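Local coordinates for protein histidinol-phosphate aminotransferase (Clostridium acetobutylicum, PDB 3FTB) that probably transfers amino groups with the help of pyridoxal 5'-phosphate, presumably at the histidinol-phosphate step of histidine biosynthesis, at residues N36-P41 against L269-K274; S88-L93 against F208-M213; N154-G159 against C327-L332. All coordinates share one frame; numbering follows the deposited sequence.

Contact 1: N36-P41 against L269-K274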
ATOM      1  N   ASN A  36     -17.395 -12.231  -1.664  1.00 38.46           N
ATOM      2  CA  ASN A  36     -18.362 -12.898  -0.796  1.00 38.51           C
ATOM      3  C   ASN A  36     -19.619 -12.052  -0.620  1.00 37.47           C
ATOM      4  O   ASN A  36     -19.537 -10.878  -0.268  1.00 48.00           O
ATOM      5  CB  ASN A  36     -17.699 -13.185   0.562  1.00 44.67           C
ATOM      6  CG  ASN A  36     -18.508 -14.123   1.441  1.00 40.47           C
ATOM      7  OD1 ASN A  36     -19.720 -13.967   1.598  1.00 35.96           O
ATOM      8  ND2 ASN A  36     -17.825 -15.089   2.051  1.00 36.93           N
ATOM      9  N   PRO A  37     -20.793 -12.651  -0.859  1.00 39.88           N
ATOM     10  CA  PRO A  37     -22.091 -11.978  -0.827  1.00 49.40           C
ATOM     11  C   PRO A  37     -22.593 -11.772   0.602  1.00 55.54           C
ATOM     12  O   PRO A  37     -23.417 -10.890   0.852  1.00 52.67           O
ATOM     13  CB  PRO A  37     -22.978 -12.988  -1.549  1.00 38.19           C
ATOM     14  CG  PRO A  37     -22.486 -14.254  -0.994  1.00 32.14           C
ATOM     15  CD  PRO A  37     -20.977 -14.089  -1.109  1.00 36.37           C
ATOM     16  N   LEU A  38     -22.098 -12.587   1.527  1.00 60.12           N
ATOM     17  CA  LEU A  38     -22.524 -12.524   2.921  1.00 58.17           C
ATOM     18  C   LEU A  38     -21.949 -11.315   3.654  1.00 62.23           C
ATOM     19  O   LEU A  38     -22.022 -11.230   4.882  1.00 67.95           O
ATOM     20  CB  LEU A  38     -22.170 -13.824   3.636  1.00 47.89           C
ATOM     21  CG  LEU A  38     -23.076 -14.947   3.133  1.00 46.64           C
ATOM     22  CD1 LEU A  38     -22.365 -16.293   3.095  1.00 45.35           C
ATOM     23  CD2 LEU A  38     -24.343 -15.006   3.973  1.00 51.84           C
ATOM     24  N   GLY A  39     -21.382 -10.386   2.883  1.00 54.43           N
ATOM     25  CA  GLY A  39     -20.937  -9.099   3.387  1.00 43.58           C
ATOM     26  C   GLY A  39     -19.755  -9.086   4.338  1.00 42.33           C
ATOM     27  O   GLY A  39     -19.133 -10.114   4.605  1.00 45.20           O
ATOM     28  N   ILE A  40     -19.464  -7.890   4.850  1.00 46.02           N
ATOM     29  CA  ILE A  40     -18.358  -7.632   5.768  1.00 50.22           C
ATOM     30  C   ILE A  40     -18.565  -8.342   7.102  1.00 40.66           C
ATOM     31  O   ILE A  40     -19.655  -8.284   7.666  1.00 42.79           O
ATOM     32  CB  ILE A  40     -18.232  -6.107   6.012  1.00 57.88           C
ATOM     33  CG1 ILE A  40     -18.049  -5.370   4.675  1.00 60.90           C
ATOM     34  CG2 ILE A  40     -17.108  -5.794   6.995  1.00 53.00           C
ATOM     35  CD1 ILE A  40     -18.379  -3.880   4.728  1.00 64.98           C
ATOM     36  N   PRO A  41     -17.519  -9.020   7.607  1.00 41.92           N
ATOM     37  CA  PRO A  41     -17.609  -9.709   8.901  1.00 39.16           C
ATOM     38  C   PRO A  41     -18.128  -8.793  10.005  1.00 49.92           C
ATOM     39  O   PRO A  41     -17.711  -7.633  10.137  1.00 43.88           O
ATOM     40  CB  PRO A  41     -16.161 -10.113   9.188  1.00 29.80           C
ATOM     41  CG  PRO A  41     -15.560 -10.267   7.849  1.00 35.21           C
ATOM     42  CD  PRO A  41     -16.204  -9.215   6.976  1.00 42.32           C
ATOM     43  N   LEU A 269     -19.306 -20.906   4.626  1.00 47.37           N
ATOM     44  CA  LEU A 269     -19.271 -22.285   4.131  1.00 47.46           C
ATOM     45  C   LEU A 269     -20.685 -22.834   3.948  1.00 48.88           C
ATOM     46  O   LEU A 269     -20.987 -23.503   2.958  1.00 52.86           O
ATOM     47  CB  LEU A 269     -18.488 -23.182   5.091  1.00 43.13           C
ATOM     48  CG  LEU A 269     -17.005 -23.405   4.777  1.00 41.21           C
ATOM     49  CD1 LEU A 269     -16.498 -22.425   3.728  1.00 26.93           C
ATOM     50  CD2 LEU A 269     -16.161 -23.341   6.044  1.00 44.01           C
ATOM     51  N   LEU A 270     -21.545 -22.546   4.918  1.00 45.89           N
ATOM     52  CA  LEU A 270     -22.941 -22.947   4.868  1.00 46.47           C
ATOM     53  C   LEU A 270     -23.539 -22.470   3.543  1.00 49.47           C
ATOM     54  O   LEU A 270     -24.395 -23.129   2.937  1.00 51.32           O
ATOM     55  CB  LEU A 270     -23.688 -22.317   6.046  1.00 45.24           C
ATOM     56  CG  LEU A 270     -24.501 -23.242   6.949  1.00 46.18           C
ATOM     57  CD1 LEU A 270     -25.640 -22.473   7.597  1.00 46.12           C
ATOM     58  CD2 LEU A 270     -25.028 -24.448   6.177  1.00 40.99           C
ATOM     59  N   TRP A 271     -23.066 -21.316   3.091  1.00 45.74           N
ATOM     60  CA  TRP A 271     -23.580 -20.724   1.873  1.00 43.48           C
ATOM     61  C   TRP A 271     -23.153 -21.515   0.634  1.00 46.08           C
ATOM     62  O   TRP A 271     -23.971 -22.237   0.069  1.00 49.57           O
ATOM     63  CB  TRP A 271     -23.201 -19.239   1.793  1.00 42.33           C
ATOM     64  CG  TRP A 271     -23.154 -18.711   0.410  1.00 48.43           C
ATOM     65  CD1 TRP A 271     -24.157 -18.738  -0.515  1.00 48.44           C
ATOM     66  CD2 TRP A 271     -22.045 -18.068  -0.218  1.00 54.19           C
ATOM     67  NE1 TRP A 271     -23.735 -18.159  -1.685  1.00 49.05           N
ATOM     68  CE2 TRP A 271     -22.443 -17.737  -1.530  1.00 51.23           C
ATOM     69  CE3 TRP A 271     -20.752 -17.742   0.199  1.00 53.16           C
ATOM     70  CZ2 TRP A 271     -21.593 -17.099  -2.427  1.00 48.40           C
ATOM     71  CZ3 TRP A 271     -19.908 -17.103  -0.697  1.00 47.17           C
ATOM     72  CH2 TRP A 271     -20.329 -16.795  -1.994  1.00 49.52           C
ATOM     73  N   ILE A 272     -21.884 -21.417   0.232  1.00 47.69           N
ATOM     74  CA  ILE A 272     -21.446 -22.019  -1.040  1.00 53.61           C
ATOM     75  C   ILE A 272     -21.576 -23.521  -1.133  1.00 49.90           C
ATOM     76  O   ILE A 272     -21.698 -24.047  -2.228  1.00 56.18           O
ATOM     77  CB  ILE A 272     -19.982 -21.696  -1.433  1.00 36.53           C
ATOM     78  CG1 ILE A 272     -19.134 -21.443  -0.187  1.00 23.31           C
ATOM     79  CG2 ILE A 272     -19.924 -20.592  -2.503  1.00 37.44           C
ATOM     80  CD1 ILE A 272     -18.761 -22.709   0.562  1.00 23.37           C
ATOM     81  N   LYS A 273     -21.504 -24.217  -0.005  1.00 52.52           N
ATOM     82  CA  LYS A 273     -21.673 -25.662  -0.036  1.00 57.41           C
ATOM     83  C   LYS A 273     -22.983 -25.994  -0.751  1.00 45.93           C
ATOM     84  O   LYS A 273     -22.983 -26.655  -1.791  1.00 47.59           O
ATOM     85  CB  LYS A 273     -21.629 -26.252   1.375  1.00 65.35           C
ATOM     86  CG  LYS A 273     -20.234 -26.236   2.002  1.00 69.99           C
ATOM     87  CD  LYS A 273     -20.204 -27.021   3.309  1.00 73.87           C
ATOM     88  CE  LYS A 273     -18.833 -26.970   3.974  1.00 74.29           C
ATOM     89  NZ  LYS A 273     -17.759 -27.587   3.149  1.00 72.54           N
ATOM     90  N   LYS A 274     -24.086 -25.492  -0.203  1.00 47.36           N
ATOM     91  CA  LYS A 274     -25.405 -25.624  -0.809  1.00 53.34           C
ATOM     92  C   LYS A 274     -25.527 -24.897  -2.140  1.00 53.81           C
ATOM     93  O   LYS A 274     -25.724 -25.513  -3.186  1.00 57.41           O
ATOM     94  CB  LYS A 274     -26.475 -25.065   0.129  1.00 62.70           C
ATOM     95  CG  LYS A 274     -26.725 -25.884   1.377  1.00 73.15           C
ATOM     96  CD  LYS A 274     -28.095 -25.558   1.952  1.00 78.71           C
ATOM     97  CE  LYS A 274     -28.199 -25.970   3.416  1.00 81.94           C
ATOM     98  NZ  LYS A 274     -27.446 -25.055   4.323  1.00 77.74           N
TER
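Trp271 reaches out of its helix toward the loop 36-41 and supplies nearly the whole helical side of the contact, with Pro37 over one ring face and Leu38 beside its base. With CG anti to the backbone N (chi1 155°), the indole is carried off the helix surface toward the loop. Its CB already touches the loop, packing 3.3 Å from Leu38 CD1. Leu38 CD1 also lies 3.7 Å from Trp271 CG and reaches the benzo edge at CE3. Farther out, the pyrrolidine ring of Pro37 lies over one face, its CG 3.5 Å from Trp271 CE2; the still closer approach of Pro37 CD is doubtful in the model. Ile272 CG2 rests on the opposite face, near the rim, so the indole is sandwiched between the loop and the next residue of its own helix. At the far corner Trp271 CZ3 meets Asn36 OD1 obliquely at 3.9 Å. Asn36 OD1 closes an Asx turn, accepting from Leu38 N at 2.8 Å in the carbonyl plane, while Asn36 ND2 is tied to Phe216 O. The indole NE1 donates to Lys342 O, between strand 336-340 and helix 344-359. The long helix 262-285 thus packs against the connection from strand 29-30 to helix 42-45, and just beyond, Ile40 packs on Leu55 of the second subunit.

Contact 2: S88-L93 against F208-M213. With PO4 (phosphate ion), chain G; PO4 (phosphate ion), chain E.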
ATOM      1  N   SER A  88      -2.277  -8.599  -4.460  1.00 47.29           N
ATOM      2  CA  SER A  88      -1.624  -8.111  -5.669  1.00 44.36           C
ATOM      3  C   SER A  88      -0.140  -7.891  -5.460  1.00 32.87           C
ATOM      4  O   SER A  88       0.677  -8.241  -6.308  1.00 41.21           O
ATOM      5  CB  SER A  88      -2.252  -6.792  -6.111  1.00 41.88           C
ATOM      6  OG  SER A  88      -3.661  -6.885  -6.136  1.00 52.79           O
ATOM      7  N   GLU A  89       0.201  -7.288  -4.330  1.00 29.08           N
ATOM      8  CA  GLU A  89       1.576  -6.894  -4.068  1.00 43.61           C
ATOM      9  C   GLU A  89       2.464  -8.134  -4.000  1.00 45.75           C
ATOM     10  O   GLU A  89       3.610  -8.129  -4.457  1.00 42.39           O
ATOM     11  CB  GLU A  89       1.660  -6.069  -2.768  1.00 47.50           C
ATOM     12  CG  GLU A  89       2.929  -5.213  -2.624  1.00 59.62           C
ATOM     13  CD  GLU A  89       3.060  -4.497  -1.263  1.00 66.13           C
ATOM     14  OE1 GLU A  89       2.067  -4.429  -0.513  1.00 60.63           O
ATOM     15  OE2 GLU A  89       4.163  -3.993  -0.942  1.00 68.84           O
ATOM     16  N   ILE A  90       1.906  -9.206  -3.451  1.00 43.85           N
ATOM     17  CA  ILE A  90       2.667 -10.416  -3.181  1.00 37.41           C
ATOM     18  C   ILE A  90       2.884 -11.247  -4.444  1.00 35.66           C
ATOM     19  O   ILE A  90       3.969 -11.801  -4.649  1.00 35.01           O
ATOM     20  CB  ILE A  90       1.979 -11.246  -2.092  1.00 32.28           C
ATOM     21  CG1 ILE A  90       1.790 -10.388  -0.843  1.00 24.97           C
ATOM     22  CG2 ILE A  90       2.772 -12.515  -1.772  1.00 21.23           C
ATOM     23  CD1 ILE A  90       0.700 -10.882   0.033  1.00 28.17           C
ATOM     24  N   ILE A  91       1.855 -11.320  -5.285  1.00 25.79           N
ATOM     25  CA  ILE A  91       1.955 -11.971  -6.589  1.00 26.06           C
ATOM     26  C   ILE A  91       3.063 -11.330  -7.422  1.00 30.89           C
ATOM     27  O   ILE A  91       3.984 -12.012  -7.887  1.00 34.36           O
ATOM     28  CB  ILE A  91       0.627 -11.867  -7.358  1.00 39.81           C
ATOM     29  CG1 ILE A  91      -0.479 -12.617  -6.606  1.00 37.75           C
ATOM     30  CG2 ILE A  91       0.788 -12.392  -8.783  1.00 36.58           C
ATOM     31  CD1 ILE A  91      -1.857 -12.439  -7.203  1.00 33.15           C
ATOM     32  N   GLU A  92       2.980 -10.013  -7.593  1.00 25.16           N
ATOM     33  CA  GLU A  92       4.023  -9.275  -8.298  1.00 37.89           C
ATOM     34  C   GLU A  92       5.405  -9.506  -7.692  1.00 39.17           C
ATOM     35  O   GLU A  92       6.336  -9.890  -8.397  1.00 39.04           O
ATOM     36  CB  GLU A  92       3.717  -7.774  -8.324  1.00 41.37           C
ATOM     37  CG  GLU A  92       4.903  -6.921  -8.756  1.00 42.38           C
ATOM     38  CD  GLU A  92       4.514  -5.491  -9.060  1.00 54.00           C
ATOM     39  OE1 GLU A  92       3.407  -5.282  -9.595  1.00 63.35           O
ATOM     40  OE2 GLU A  92       5.314  -4.576  -8.767  1.00 57.37           O
ATOM     41  N   LEU A  93       5.526  -9.271  -6.383  1.00 36.26           N
ATOM     42  CA  LEU A  93       6.819  -9.320  -5.697  1.00 39.80           C
ATOM     43  C   LEU A  93       7.473 -10.693  -5.704  1.00 43.31           C
ATOM     44  O   LEU A  93       8.681 -10.809  -5.917  1.00 40.88           O
ATOM     45  CB  LEU A  93       6.693  -8.830  -4.254  1.00 40.77           C
ATOM     46  CG  LEU A  93       6.606  -7.317  -4.074  1.00 38.38           C
ATOM     47  CD1 LEU A  93       6.213  -7.012  -2.661  1.00 31.18           C
ATOM     48  CD2 LEU A  93       7.919  -6.642  -4.429  1.00 39.41           C
ATOM     49  N   PHE A 208       5.775 -21.440  -1.667  1.00 28.73           N
ATOM     50  CA  PHE A 208       5.402 -20.107  -1.240  1.00 22.95           C
ATOM     51  C   PHE A 208       3.901 -19.946  -1.489  1.00 34.41           C
ATOM     52  O   PHE A 208       3.435 -20.099  -2.626  1.00 33.65           O
ATOM     53  CB  PHE A 208       6.199 -19.056  -2.003  1.00 25.57           C
ATOM     54  CG  PHE A 208       5.907 -17.639  -1.569  1.00 28.08           C
ATOM     55  CD1 PHE A 208       6.561 -17.091  -0.483  1.00 34.23           C
ATOM     56  CD2 PHE A 208       4.982 -16.863  -2.248  1.00 23.07           C
ATOM     57  CE1 PHE A 208       6.304 -15.799  -0.078  1.00 40.02           C
ATOM     58  CE2 PHE A 208       4.717 -15.564  -1.847  1.00 34.96           C
ATOM     59  CZ  PHE A 208       5.381 -15.031  -0.756  1.00 37.53           C
ATOM     60  N   ILE A 209       3.138 -19.676  -0.432  1.00 34.13           N
ATOM     61  CA  ILE A 209       1.678 -19.568  -0.560  1.00 36.64           C
ATOM     62  C   ILE A 209       1.202 -18.124  -0.444  1.00 32.35           C
ATOM     63  O   ILE A 209       1.702 -17.367   0.393  1.00 28.17           O
ATOM     64  CB  ILE A 209       0.933 -20.413   0.514  1.00 30.82           C
ATOM     65  CG1 ILE A 209       1.511 -21.832   0.616  1.00 29.67           C
ATOM     66  CG2 ILE A 209      -0.548 -20.437   0.249  1.00 13.72           C
ATOM     67  CD1 ILE A 209       1.450 -22.614  -0.657  1.00 35.83           C
ATOM     68  N   ILE A 210       0.238 -17.755  -1.287  1.00 32.44           N
ATOM     69  CA  ILE A 210      -0.393 -16.447  -1.233  1.00 26.64           C
ATOM     70  C   ILE A 210      -1.847 -16.569  -0.757  1.00 28.44           C
ATOM     71  O   ILE A 210      -2.663 -17.271  -1.370  1.00 31.87           O
ATOM     72  CB  ILE A 210      -0.352 -15.781  -2.614  1.00 27.47           C
ATOM     73  CG1 ILE A 210       1.099 -15.607  -3.068  1.00 37.62           C
ATOM     74  CG2 ILE A 210      -1.058 -14.451  -2.593  1.00 23.44           C
ATOM     75  CD1 ILE A 210       1.250 -14.919  -4.419  1.00 42.24           C
ATOM     76  N   ARG A 211      -2.163 -15.928   0.362  1.00 29.17           N
ATOM     77  CA  ARG A 211      -3.547 -15.862   0.802  1.00 34.95           C
ATOM     78  C   ARG A 211      -4.070 -14.437   0.674  1.00 40.68           C
ATOM     79  O   ARG A 211      -3.306 -13.515   0.424  1.00 28.55           O
ATOM     80  CB  ARG A 211      -3.675 -16.312   2.249  1.00 31.22           C
ATOM     81  CG  ARG A 211      -3.324 -17.757   2.492  1.00 23.53           C
ATOM     82  CD  ARG A 211      -4.349 -18.680   1.932  1.00 31.92           C
ATOM     83  NE  ARG A 211      -4.155 -20.032   2.441  1.00 39.58           N
ATOM     84  CZ  ARG A 211      -4.919 -20.578   3.375  1.00 38.06           C
ATOM     85  NH1 ARG A 211      -5.922 -19.881   3.887  1.00 32.18           N
ATOM     86  NH2 ARG A 211      -4.683 -21.818   3.787  1.00 41.95           N
ATOM     87  N   ALA A 212      -5.376 -14.264   0.862  1.00 46.79           N
ATOM     88  CA  ALA A 212      -5.993 -12.944   0.819  1.00 35.92           C
ATOM     89  C   ALA A 212      -7.265 -12.904   1.651  1.00 40.14           C
ATOM     90  O   ALA A 212      -7.944 -13.920   1.814  1.00 40.27           O
ATOM     91  CB  ALA A 212      -6.292 -12.547  -0.611  1.00 38.63           C
ATOM     92  N   MET A 213      -7.574 -11.720   2.174  1.00 43.09           N
ATOM     93  CA  MET A 213      -8.809 -11.487   2.915  1.00 42.75           C
ATOM     94  C   MET A 213      -9.795 -10.772   2.006  1.00 49.29           C
ATOM     95  O   MET A 213     -10.893 -10.401   2.423  1.00 55.66           O
ATOM     96  CB  MET A 213      -8.539 -10.605   4.133  1.00 37.94           C
ATOM     97  CG  MET A 213      -7.708 -11.245   5.253  1.00 28.30           C
ATOM     98  SD  MET A 213      -7.794 -10.261   6.773  1.00 29.02           S
ATOM     99  CE  MET A 213      -9.492 -10.597   7.276  1.00 19.20           C
TER
HETATM  100  P   PO4 G 364      -7.071 -22.101   6.334  1.00 62.96           P
HETATM  101  O1  PO4 G 364      -7.197 -20.740   5.698  1.00 38.48           O
HETATM  102  O2  PO4 G 364      -6.753 -21.936   7.804  1.00 60.06           O
HETATM  103  O3  PO4 G 364      -8.376 -22.851   6.157  1.00 66.82           O
HETATM  104  O4  PO4 G 364      -5.962 -22.909   5.694  1.00 73.61           O
HETATM  105  P   PO4 E 362      -6.239  -8.307  -4.089  1.00 29.96           P
HETATM  106  O1  PO4 E 362      -5.035  -7.412  -4.234  1.00 38.50           O
HETATM  107  O2  PO4 E 362      -6.084  -9.190  -2.886  1.00 33.13           O
HETATM  108  O3  PO4 E 362      -7.492  -7.493  -3.890  1.00 25.56           O
HETATM  109  O4  PO4 E 362      -6.338  -9.170  -5.320  1.00 35.41           O
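The ring of Phe208 meets Ile90 at its edge, near the ring plane, where Ile90 CG2 lies 3.6 Å from Phe208 CE2. The other flat group, the guanidinium of Arg211, leaves the far side of the strand and also works through its edge: NH1 and NH2 turn toward two oxygens of one phosphate ion, NH2 reaching O4 at 2.5 Å and 172°, while the modelled NH1 to O1 distance is too short to weigh. NE is taken by a salt bridge to Glu184.

Apart from Phe208, the contact between helix and strand is aliphatic. Ile90 CG2, anti to the backbone N, points into the interface and serves two partners, since Ile210 CG1 lies 3.7 Å from it as well. The Ile90 and Ile210 side chains slide past each other in opposite directions. The Ile210 and Ile91 side chains cross at about a right angle, with Ile210 CD1 3.6 Å from Ile91 CG1.

A second phosphate ion lies at the start of the helix, bound by Ser88 N through O1 at 3.0 Å and also by Ala87 N, Thr214 and Arg223. This is consistent with the cup that receives the cofactor phosphate in such aminotransferases.

The helix segment 88-93 runs nearly antiparallel to the strand segment 208-212 (159°), their axes 8.9 Å apart. Helix 87-95 thereby covers one side of the seven-stranded mixed sheet, in which strand 207-212 lies between 179-183 and 225-229; helix 110-117 also packs against Ile91.

Contact 3: N154-G159 against C327-L332. With PO4 (phosphate ion), chain F.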
ATOM      1  N   ASN A 154      -7.806 -22.594  -9.118  1.00 23.12           N
ATOM      2  CA  ASN A 154      -7.488 -21.710 -10.236  1.00 39.42           C
ATOM      3  C   ASN A 154      -8.663 -20.953 -10.875  1.00 35.49           C
ATOM      4  O   ASN A 154      -9.676 -21.540 -11.239  1.00 45.79           O
ATOM      5  CB  ASN A 154      -6.732 -22.474 -11.319  1.00 43.12           C
ATOM      6  CG  ASN A 154      -6.045 -21.553 -12.306  1.00 37.09           C
ATOM      7  OD1 ASN A 154      -5.261 -20.683 -11.925  1.00 35.14           O
ATOM      8  ND2 ASN A 154      -6.320 -21.757 -13.586  1.00 45.16           N
ATOM      9  N   ASN A 155      -8.493 -19.640 -10.993  1.00 24.62           N
ATOM     10  CA  ASN A 155      -9.356 -18.767 -11.771  1.00 26.57           C
ATOM     11  C   ASN A 155      -8.932 -18.858 -13.250  1.00 34.51           C
ATOM     12  O   ASN A 155      -7.778 -18.578 -13.573  1.00 38.65           O
ATOM     13  CB  ASN A 155      -9.168 -17.347 -11.227  1.00 23.74           C
ATOM     14  CG  ASN A 155      -9.708 -16.263 -12.166  1.00 37.24           C
ATOM     15  OD1 ASN A 155     -10.467 -16.537 -13.091  1.00 36.57           O
ATOM     16  ND2 ASN A 155      -9.317 -15.018 -11.908  1.00 36.84           N
ATOM     17  N   PRO A 156      -9.854 -19.205 -14.172  1.00 30.64           N
ATOM     18  CA  PRO A 156     -11.326 -19.234 -14.177  1.00 25.20           C
ATOM     19  C   PRO A 156     -12.019 -20.578 -13.935  1.00 30.93           C
ATOM     20  O   PRO A 156     -13.240 -20.575 -13.798  1.00 26.42           O
ATOM     21  CB  PRO A 156     -11.659 -18.826 -15.619  1.00 34.83           C
ATOM     22  CG  PRO A 156     -10.354 -19.114 -16.444  1.00 28.06           C
ATOM     23  CD  PRO A 156      -9.315 -19.622 -15.480  1.00 23.71           C
ATOM     24  N   ASN A 157     -11.300 -21.697 -13.920  1.00 29.09           N
ATOM     25  CA  ASN A 157     -11.980 -22.985 -13.941  1.00 22.06           C
ATOM     26  C   ASN A 157     -12.248 -23.564 -12.568  1.00 38.38           C
ATOM     27  O   ASN A 157     -12.863 -24.628 -12.459  1.00 39.98           O
ATOM     28  CB  ASN A 157     -11.213 -23.994 -14.795  1.00 29.15           C
ATOM     29  CG  ASN A 157      -9.886 -24.384 -14.186  1.00 33.22           C
ATOM     30  OD1 ASN A 157      -9.011 -23.548 -13.981  1.00 39.05           O
ATOM     31  ND2 ASN A 157      -9.726 -25.665 -13.909  1.00 35.53           N
ATOM     32  N   GLY A 158     -11.777 -22.873 -11.529  1.00 35.66           N
ATOM     33  CA  GLY A 158     -12.007 -23.295 -10.158  1.00 28.41           C
ATOM     34  C   GLY A 158     -11.409 -24.634  -9.761  1.00 26.92           C
ATOM     35  O   GLY A 158     -11.917 -25.313  -8.869  1.00 22.13           O
ATOM     36  N   GLY A 159     -10.318 -25.022 -10.411  1.00 31.98           N
ATOM     37  CA  GLY A 159      -9.705 -26.306 -10.137  1.00 26.62           C
ATOM     38  C   GLY A 159      -8.766 -26.296  -8.943  1.00 37.85           C
ATOM     39  O   GLY A 159      -7.971 -25.370  -8.773  1.00 41.62           O
ATOM     40  N   CYS A 327     -12.414 -14.363 -23.137  1.00 50.49           N
ATOM     41  CA  CYS A 327     -11.643 -14.144 -24.360  1.00 43.91           C
ATOM     42  C   CYS A 327     -10.149 -13.981 -24.090  1.00 45.80           C
ATOM     43  O   CYS A 327      -9.322 -14.627 -24.743  1.00 50.31           O
ATOM     44  CB  CYS A 327     -12.164 -12.914 -25.117  1.00 31.22           C
ATOM     45  SG  CYS A 327     -13.775 -13.133 -25.886  1.00 86.06           S
ATOM     46  N   ASN A 328      -9.815 -13.121 -23.127  1.00 39.56           N
ATOM     47  CA  ASN A 328      -8.431 -12.731 -22.857  1.00 37.62           C
ATOM     48  C   ASN A 328      -7.654 -13.655 -21.893  1.00 43.19           C
ATOM     49  O   ASN A 328      -6.572 -13.289 -21.407  1.00 46.17           O
ATOM     50  CB  ASN A 328      -8.393 -11.286 -22.360  1.00 40.26           C
ATOM     51  CG  ASN A 328      -9.281 -11.068 -21.155  1.00 48.41           C
ATOM     52  OD1 ASN A 328     -10.228 -11.819 -20.928  1.00 48.07           O
ATOM     53  ND2 ASN A 328      -8.976 -10.039 -20.369  1.00 57.54           N
ATOM     54  N   PHE A 329      -8.211 -14.836 -21.615  1.00 38.56           N
ATOM     55  CA  PHE A 329      -7.476 -15.899 -20.931  1.00 39.27           C
ATOM     56  C   PHE A 329      -6.743 -16.753 -21.968  1.00 33.54           C
ATOM     57  O   PHE A 329      -7.304 -17.082 -23.020  1.00 38.42           O
ATOM     58  CB  PHE A 329      -8.425 -16.801 -20.143  1.00 41.08           C
ATOM     59  CG  PHE A 329      -8.915 -16.208 -18.853  1.00 34.13           C
ATOM     60  CD1 PHE A 329      -8.125 -16.242 -17.716  1.00 28.44           C
ATOM     61  CD2 PHE A 329     -10.180 -15.641 -18.771  1.00 27.99           C
ATOM     62  CE1 PHE A 329      -8.589 -15.718 -16.523  1.00 29.76           C
ATOM     63  CE2 PHE A 329     -10.647 -15.112 -17.576  1.00 11.73           C
ATOM     64  CZ  PHE A 329      -9.859 -15.147 -16.463  1.00 23.94           C
ATOM     65  N   ILE A 330      -5.501 -17.121 -21.667  1.00 28.36           N
ATOM     66  CA  ILE A 330      -4.708 -17.945 -22.574  1.00 33.94           C
ATOM     67  C   ILE A 330      -5.173 -19.397 -22.574  1.00 40.92           C
ATOM     68  O   ILE A 330      -5.016 -20.118 -21.585  1.00 40.09           O
ATOM     69  CB  ILE A 330      -3.190 -17.851 -22.277  1.00 36.51           C
ATOM     70  CG1 ILE A 330      -2.627 -16.571 -22.896  1.00 37.21           C
ATOM     71  CG2 ILE A 330      -2.458 -19.057 -22.846  1.00 25.95           C
ATOM     72  CD1 ILE A 330      -1.140 -16.452 -22.783  1.00 49.85           C
ATOM     73  N   GLY A 331      -5.756 -19.812 -23.695  1.00 38.80           N
ATOM     74  CA  GLY A 331      -6.295 -21.152 -23.826  1.00 40.73           C
ATOM     75  C   GLY A 331      -7.802 -21.149 -24.014  1.00 31.74           C
ATOM     76  O   GLY A 331      -8.385 -22.138 -24.472  1.00 36.86           O
ATOM     77  N   LEU A 332      -8.435 -20.035 -23.664  1.00 28.79           N
ATOM     78  CA  LEU A 332      -9.885 -19.937 -23.758  1.00 37.29           C
ATOM     79  C   LEU A 332     -10.356 -18.983 -24.876  1.00 49.10           C
ATOM     80  O   LEU A 332      -9.730 -17.952 -25.147  1.00 53.69           O
ATOM     81  CB  LEU A 332     -10.461 -19.524 -22.402  1.00 33.28           C
ATOM     82  CG  LEU A 332     -10.104 -20.435 -21.224  1.00 38.55           C
ATOM     83  CD1 LEU A 332     -10.760 -19.931 -19.967  1.00 39.04           C
ATOM     84  CD2 LEU A 332     -10.520 -21.876 -21.487  1.00 43.21           C
TER
HETATM   85  P   PO4 F 363     -10.515 -11.595 -12.707  1.00 90.39           P
HETATM   86  O1  PO4 F 363      -9.843 -10.536 -11.861  1.00 92.90           O
HETATM   87  O2  PO4 F 363      -9.600 -11.999 -13.840  1.00 85.54           O
HETATM   88  O3  PO4 F 363     -10.815 -12.798 -11.846  1.00 88.77           O
HETATM   89  O4  PO4 F 363     -11.809 -11.042 -13.265  1.00 93.71           O
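A cis-proline loop of the class I and II aminotransferase fold meets a type II beta turn here. The turn, Phe329 to Leu332, belongs to the connection between strands 321-325 and 336-340 of the five-stranded sheet, whereas the loop 154-159 follows strand 147-151 of the seven-stranded one. The contact therefore bridges the two sheets. The peptide bond before Pro156 is cis, and its ring faces the turn while the Asn155 amide comes near the same phenyl ring. Pro156 CG stands over the centre of the Phe329 ring, 3.8 Å from the centroid and only 9° off the normal, a CH-pi contact. With CG beside its backbone N (chi1 -77°), the phenyl ring is carried toward the loop, and chi2 turns its face to the proline.

Asn155 OD1 comes to the ring obliquely, 3.7 Å from Phe329 CZ, with amide and ring planes 70° apart. OD1 also takes a weak hydrogen bond from Arg338, and Asn155 ND2 makes a weak, bent one to a phosphate ion, 2.7 Å from phosphate O3. Arg324 and Arg338 hold the same ion, as would suit an anionic part of the substrate in this family. Within the loop, Asn154 ND2 donates to Asn157 OD1 at 3.3 Å, and also to Pro106 O. Leu332 completes the hydrophobic side, where Leu332 CD1 reaches to 3.6 Å from Pro156 CG.

Overall arrangement
Contacts 2 and 3 are buried, their centres about 19 Å apart, while contact 1 is only partly buried and lies about 16 Å from the centre of the chain, against 9 and 12 Å for contacts 2 and 3. Contact 2 is internal to the large-sheet domain, joining a helix to a strand by isoleucine packing with one phenylalanine edge. Contact 3 spans the two sheets and mixes proline-aromatic packing with amides near an anion site. Contact 1 joins a loop to the long helix through one tryptophan. Phosphate ions accompany contacts 2 and 3, held by arginines, hydroxyls, an amide and backbone N-H groups; in contact 1 backbone carbonyls and one backbone N-H serve the polar ends.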